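Local coordinates for protein beta-glucosidase (Saccharopolyspora erythraea D, PDB 5M6G) that probably hydrolyses terminal, non-reducing beta-D-glucosyl residues, releasing beta-D-glucose, as a family 3 glycoside hydrolase, at residues Y143-L157 against H401-V414. Numbering follows the deposited sequence.
Sequences YPHNIGLGATGNPDL and HRELARQAVRESQV. With MG (magnesium ion), chain E.
The amide of N154 and the carboxylate of E411 meet almost in one plane, 18° apart, and N154 ND2 donates to E411 OE1 over 2.8 Å in a straight bond that uses the syn lone pair. The other oxygen, E411 OE2, accepts from Q407 NE2 at 2.6 Å on its anti lone pair, while a water donates to both E411 OE1 and T152 O; three bonds, two on OE1 and one on OE2, thus fix the rotation of the carboxylate. The aromatic ring of Y143 lies obliquely against helix 401-412, its CD1 3.5 Å from A405 CB, and Y143 OH reaches the CB of H401. At the edge of the H401 imidazole, in plane, sits a water that is itself a ligand of the magnesium ion bound by H401 NE2 at 2.2 Å; E167 is the second protein ligand, and E168 accepts from H401 ND1. The contact joins the N-terminal TIM-barrel-type domain of family 3 to the helix that leads into strand 414-418, an outermost strand of the mixed sheet, with helices 146-152 and 401-412 crossing at 71°. L157 enters as a knob into a hole formed by L404, Q407, A408 and E411; its CD2 lies 3.7 Å from A408 CA. P144 rests its CG on A408 CB and V409 CG2. Where the helices draw close, G148 offers no side chain to S412, whose CB comes 3.1 Å from G148 O; beyond the helix end, A151 CB packs on V414 CG2 of the strand. T152 CG2 lies against the S412 backbone N, while T152 OG1 donates to L149 O and accepts from N154 N in an ST turn.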
loop_
_atom_site.group_PDB
_atom_site.type_symbol
_atom_site.label_atom_id
_atom_site.label_comp_id
_atom_site.label_asym_id
_atom_site.label_seq_id
_atom_site.Cartn_x
_atom_site.Cartn_y
_atom_site.Cartn_z
ATOM N N TYR A 143 -1.489 -9.974 1.851
ATOM C CA TYR A 143 -2.772 -9.860 1.179
ATOM C C TYR A 143 -2.572 -9.422 -0.264
ATOM O O TYR A 143 -1.505 -8.909 -0.622
ATOM C CB TYR A 143 -3.671 -8.867 1.937
ATOM C CG TYR A 143 -4.029 -9.384 3.319
ATOM C CD1 TYR A 143 -5.067 -10.301 3.495
ATOM C CD2 TYR A 143 -3.300 -8.997 4.433
ATOM C CE1 TYR A 143 -5.373 -10.807 4.755
ATOM C CE2 TYR A 143 -3.603 -9.482 5.698
ATOM C CZ TYR A 143 -4.631 -10.393 5.852
ATOM O OH TYR A 143 -4.926 -10.881 7.104
ATOM N N PRO A 144 -3.557 -9.654 -1.133
ATOM C CA PRO A 144 -3.471 -9.107 -2.493
ATOM C C PRO A 144 -3.240 -7.603 -2.452
ATOM O O PRO A 144 -3.738 -6.903 -1.565
ATOM C CB PRO A 144 -4.836 -9.448 -3.101
ATOM C CG PRO A 144 -5.278 -10.684 -2.356
ATOM C CD PRO A 144 -4.781 -10.452 -0.935
ATOM N N HIS A 145 -2.457 -7.110 -3.405
ATOM C CA HIS A 145 -2.317 -5.667 -3.512
ATOM C C HIS A 145 -3.651 -5.031 -3.910
ATOM O O HIS A 145 -4.600 -5.703 -4.343
ATOM C CB HIS A 145 -1.218 -5.296 -4.508
ATOM C CG HIS A 145 0.151 -5.210 -3.898
ATOM N ND1 HIS A 145 0.462 -4.338 -2.872
ATOM C CD2 HIS A 145 1.288 -5.896 -4.167
ATOM C CE1 HIS A 145 1.737 -4.476 -2.551
ATOM N NE2 HIS A 145 2.260 -5.424 -3.316
ATOM N N ASN A 146 -3.702 -3.707 -3.754
ATOM C CA ASN A 146 -4.959 -2.968 -3.861
ATOM C C ASN A 146 -5.676 -3.198 -5.193
ATOM O O ASN A 146 -6.911 -3.266 -5.224
ATOM C CB ASN A 146 -4.701 -1.470 -3.655
ATOM C CG ASN A 146 -4.545 -1.110 -2.191
ATOM O OD1 ASN A 146 -4.785 -1.938 -1.323
ATOM N ND2 ASN A 146 -4.161 0.137 -1.911
ATOM N N ILE A 147 -4.943 -3.294 -6.303
ATOM C CA ILE A 147 -5.630 -3.403 -7.592
ATOM C C ILE A 147 -6.501 -4.659 -7.622
ATOM O O ILE A 147 -7.672 -4.604 -8.016
ATOM C CB ILE A 147 -4.627 -3.346 -8.766
ATOM C CG1 ILE A 147 -5.363 -3.404 -10.111
ATOM C CG2 ILE A 147 -3.585 -4.479 -8.697
ATOM C CD1 ILE A 147 -4.460 -3.202 -11.318
ATOM N N GLY A 148 -5.972 -5.791 -7.138
ATOM C CA GLY A 148 -6.790 -6.993 -7.042
ATOM C C GLY A 148 -7.922 -6.851 -6.042
ATOM O O GLY A 148 -9.034 -7.333 -6.278
ATOM N N LEU A 149 -7.661 -6.179 -4.910
ATOM C CA LEU A 149 -8.737 -5.893 -3.967
ATOM C C LEU A 149 -9.840 -5.066 -4.624
ATOM O O LEU A 149 -11.028 -5.307 -4.383
ATOM C CB LEU A 149 -8.181 -5.181 -2.732
ATOM C CG LEU A 149 -7.177 -6.017 -1.917
ATOM C CD1 LEU A 149 -6.796 -5.302 -0.588
ATOM C CD2 LEU A 149 -7.691 -7.461 -1.637
ATOM N N GLY A 150 -9.470 -4.089 -5.456
ATOM C CA GLY A 150 -10.486 -3.337 -6.183
ATOM C C GLY A 150 -11.277 -4.228 -7.119
ATOM O O GLY A 150 -12.491 -4.073 -7.269
ATOM N N ALA A 151 -10.598 -5.190 -7.745
ATOM C CA ALA A 151 -11.267 -6.146 -8.624
ATOM C C ALA A 151 -12.291 -6.999 -7.888
ATOM O O ALA A 151 -13.248 -7.464 -8.514
ATOM C CB ALA A 151 -10.228 -7.037 -9.306
ATOM N N THR A 152 -12.144 -7.188 -6.570
ATOM C CA THR A 152 -13.142 -7.977 -5.847
ATOM C C THR A 152 -14.493 -7.288 -5.798
ATOM O O THR A 152 -15.510 -7.969 -5.627
ATOM C CB THR A 152 -12.713 -8.248 -4.403
ATOM O OG1 THR A 152 -12.796 -7.022 -3.657
ATOM C CG2 THR A 152 -11.297 -8.805 -4.345
ATOM N N GLY A 153 -14.518 -5.960 -5.922
ATOM C CA GLY A 153 -15.735 -5.192 -5.705
ATOM C C GLY A 153 -16.373 -5.404 -4.348
ATOM O O GLY A 153 -17.588 -5.234 -4.210
ATOM N N ASN A 154 -15.581 -5.756 -3.330
ATOM C CA ASN A 154 -16.088 -6.190 -2.029
ATOM C C ASN A 154 -15.492 -5.327 -0.920
ATOM O O ASN A 154 -14.451 -5.680 -0.339
ATOM C CB ASN A 154 -15.761 -7.667 -1.819
ATOM C CG ASN A 154 -16.394 -8.238 -0.578
ATOM O OD1 ASN A 154 -16.887 -7.504 0.281
ATOM N ND2 ASN A 154 -16.377 -9.572 -0.468
ATOM N N PRO A 155 -16.120 -4.192 -0.586
ATOM C CA PRO A 155 -15.564 -3.325 0.473
ATOM C C PRO A 155 -15.553 -3.968 1.844
ATOM O O PRO A 155 -14.681 -3.653 2.668
ATOM C CB PRO A 155 -16.487 -2.096 0.454
ATOM C CG PRO A 155 -17.212 -2.162 -0.862
ATOM C CD PRO A 155 -17.303 -3.604 -1.235
ATOM N N ASP A 156 -16.521 -4.829 2.138
ATOM C CA ASP A 156 -16.530 -5.475 3.443
ATOM C C ASP A 156 -15.303 -6.360 3.619
ATOM O O ASP A 156 -14.688 -6.387 4.694
ATOM C CB ASP A 156 -17.815 -6.276 3.612
ATOM C CG ASP A 156 -18.038 -6.696 5.037
ATOM O OD1 ASP A 156 -18.343 -5.808 5.865
ATOM O OD2 ASP A 156 -17.904 -7.899 5.329
ATOM N N LEU A 157 -14.918 -7.071 2.556
ATOM C CA LEU A 157 -13.705 -7.882 2.583
ATOM C C LEU A 157 -12.465 -7.030 2.823
ATOM O O LEU A 157 -11.569 -7.420 3.579
ATOM C CB LEU A 157 -13.567 -8.638 1.263
ATOM C CG LEU A 157 -12.295 -9.460 1.065
ATOM C CD1 LEU A 157 -12.348 -10.690 1.959
ATOM C CD2 LEU A 157 -12.152 -9.849 -0.418
ATOM N N HIS A 401 -6.149 -15.584 9.442
ATOM C CA HIS A 401 -5.794 -14.469 8.575
ATOM C C HIS A 401 -5.418 -14.936 7.174
ATOM O O HIS A 401 -5.725 -14.259 6.181
ATOM C CB HIS A 401 -4.667 -13.681 9.217
ATOM C CG HIS A 401 -5.112 -12.905 10.411
ATOM N ND1 HIS A 401 -4.267 -12.096 11.138
ATOM C CD2 HIS A 401 -6.324 -12.825 11.012
ATOM C CE1 HIS A 401 -4.942 -11.545 12.132
ATOM N NE2 HIS A 401 -6.195 -11.958 12.068
ATOM N N ARG A 402 -4.748 -16.085 7.066
ATOM C CA ARG A 402 -4.435 -16.607 5.744
ATOM C C ARG A 402 -5.691 -17.060 5.012
ATOM O O ARG A 402 -5.758 -16.958 3.784
ATOM C CB ARG A 402 -3.414 -17.740 5.855
ATOM C CG ARG A 402 -2.058 -17.236 6.311
ATOM C CD ARG A 402 -1.000 -18.311 6.242
ATOM N NE ARG A 402 0.231 -17.868 6.890
ATOM C CZ ARG A 402 1.218 -17.226 6.275
ATOM N NH1 ARG A 402 1.125 -16.943 4.983
ATOM N NH2 ARG A 402 2.304 -16.870 6.952
ATOM N N GLU A 403 -6.704 -17.534 5.744
ATOM C CA GLU A 403 -7.972 -17.884 5.112
ATOM C C GLU A 403 -8.660 -16.647 4.549
ATOM O O GLU A 403 -9.246 -16.687 3.456
ATOM C CB GLU A 403 -8.881 -18.595 6.122
ATOM C CG GLU A 403 -10.244 -19.018 5.584
ATOM C CD GLU A 403 -10.149 -19.852 4.305
ATOM O OE1 GLU A 403 -9.173 -20.617 4.135
ATOM O OE2 GLU A 403 -11.038 -19.739 3.430
ATOM N N LEU A 404 -8.620 -15.542 5.295
ATOM C CA LEU A 404 -9.150 -14.279 4.792
ATOM C C LEU A 404 -8.402 -13.841 3.544
ATOM O O LEU A 404 -9.008 -13.372 2.572
ATOM C CB LEU A 404 -9.049 -13.208 5.881
ATOM C CG LEU A 404 -9.443 -11.768 5.553
ATOM C CD1 LEU A 404 -10.904 -11.723 5.191
ATOM C CD2 LEU A 404 -9.163 -10.867 6.752
ATOM N N ALA A 405 -7.076 -13.981 3.558
ATOM C CA ALA A 405 -6.281 -13.589 2.405
ATOM C C ALA A 405 -6.615 -14.456 1.199
ATOM O O ALA A 405 -6.762 -13.950 0.085
ATOM C CB ALA A 405 -4.798 -13.690 2.737
ATOM N N ARG A 406 -6.725 -15.771 1.412
ATOM C CA ARG A 406 -7.108 -16.681 0.340
ATOM C C ARG A 406 -8.455 -16.296 -0.260
ATOM O O ARG A 406 -8.660 -16.401 -1.479
ATOM C CB ARG A 406 -7.144 -18.111 0.890
ATOM C CG ARG A 406 -7.398 -19.188 -0.150
ATOM C CD ARG A 406 -7.394 -20.568 0.494
ATOM N NE ARG A 406 -7.732 -21.606 -0.483
ATOM C CZ ARG A 406 -7.895 -22.892 -0.184
ATOM N NH1 ARG A 406 -7.758 -23.298 1.066
ATOM N NH2 ARG A 406 -8.211 -23.772 -1.130
ATOM N N GLN A 407 -9.397 -15.870 0.580
ATOM C CA GLN A 407 -10.684 -15.449 0.051
ATOM C C GLN A 407 -10.525 -14.200 -0.811
ATOM O O GLN A 407 -11.184 -14.064 -1.849
ATOM C CB GLN A 407 -11.677 -15.229 1.201
ATOM C CG GLN A 407 -13.088 -14.816 0.743
ATOM C CD GLN A 407 -13.797 -15.901 -0.065
ATOM O OE1 GLN A 407 -13.503 -17.091 0.077
ATOM N NE2 GLN A 407 -14.739 -15.492 -0.912
ATOM N N ALA A 408 -9.608 -13.304 -0.427
ATOM C CA ALA A 408 -9.350 -12.121 -1.244
ATOM C C ALA A 408 -8.667 -12.497 -2.554
ATOM O O ALA A 408 -8.976 -11.925 -3.607
ATOM C CB ALA A 408 -8.502 -11.114 -0.465
ATOM N N VAL A 409 -7.734 -13.457 -2.513
ATOM C CA VAL A 409 -7.142 -13.959 -3.751
ATOM C C VAL A 409 -8.233 -14.449 -4.694
ATOM O O VAL A 409 -8.296 -14.040 -5.863
ATOM C CB VAL A 409 -6.120 -15.073 -3.453
ATOM C CG1 VAL A 409 -5.625 -15.698 -4.775
ATOM C CG2 VAL A 409 -4.960 -14.527 -2.621
ATOM N N ARG A 410 -9.115 -15.322 -4.193
ATOM C CA ARG A 410 -10.217 -15.860 -4.993
ATOM C C ARG A 410 -11.008 -14.747 -5.663
ATOM O O ARG A 410 -11.193 -14.736 -6.885
ATOM C CB ARG A 410 -11.170 -16.676 -4.115
ATOM C CG ARG A 410 -10.707 -18.028 -3.705
ATOM C CD ARG A 410 -11.633 -18.573 -2.631
ATOM N NE ARG A 410 -10.992 -19.652 -1.891
ATOM C CZ ARG A 410 -11.139 -19.847 -0.588
ATOM N NH1 ARG A 410 -11.906 -19.032 0.127
ATOM N NH2 ARG A 410 -10.516 -20.858 0.002
ATOM N N GLU A 411 -11.504 -13.811 -4.857
ATOM C CA GLU A 411 -12.415 -12.802 -5.372
ATOM C C GLU A 411 -11.714 -11.792 -6.270
ATOM O O GLU A 411 -12.384 -11.124 -7.062
ATOM C CB GLU A 411 -13.118 -12.101 -4.202
ATOM C CG GLU A 411 -14.017 -13.044 -3.395
ATOM C CD GLU A 411 -14.817 -12.332 -2.308
ATOM O OE1 GLU A 411 -15.202 -11.159 -2.509
ATOM O OE2 GLU A 411 -15.062 -12.954 -1.252
ATOM N N SER A 412 -10.385 -11.675 -6.181
ATOM C CA SER A 412 -9.666 -10.709 -6.998
ATOM C C SER A 412 -9.421 -11.209 -8.416
ATOM O O SER A 412 -9.135 -10.392 -9.301
ATOM C CB SER A 412 -8.328 -10.350 -6.343
ATOM O OG SER A 412 -7.413 -11.435 -6.386
ATOM N N GLN A 413 -9.539 -12.521 -8.650
ATOM C CA GLN A 413 -9.299 -13.086 -9.972
ATOM C C GLN A 413 -10.359 -12.616 -10.962
ATOM O O GLN A 413 -11.556 -12.661 -10.671
ATOM C CB GLN A 413 -9.299 -14.616 -9.901
ATOM C CG GLN A 413 -8.361 -15.181 -8.839
ATOM C CD GLN A 413 -6.921 -14.769 -9.069
ATOM O OE1 GLN A 413 -6.231 -15.350 -9.904
ATOM N NE2 GLN A 413 -6.465 -13.750 -8.342
ATOM N N VAL A 414 -9.922 -12.201 -12.146
ATOM C CA VAL A 414 -10.822 -11.705 -13.184
ATOM C C VAL A 414 -10.685 -12.615 -14.397
ATOM O O VAL A 414 -9.619 -12.665 -15.028
ATOM C CB VAL A 414 -10.528 -10.247 -13.563
ATOM C CG1 VAL A 414 -11.481 -9.804 -14.668
ATOM C CG2 VAL A 414 -10.653 -9.348 -12.338
HETATM MG MG MG E . -7.720 -11.695 13.608
HETATM O O HOH W 1 -16.266 -10.549 -5.035
HETATM O O HOH W 2 -7.122 -13.127 14.766
HETATM O O HOH W 3 -9.063 -12.846 12.438
HETATM O O HOH W 4 -8.715 -10.228 12.255
HETATM O O HOH W 5 -9.562 -11.332 14.936
#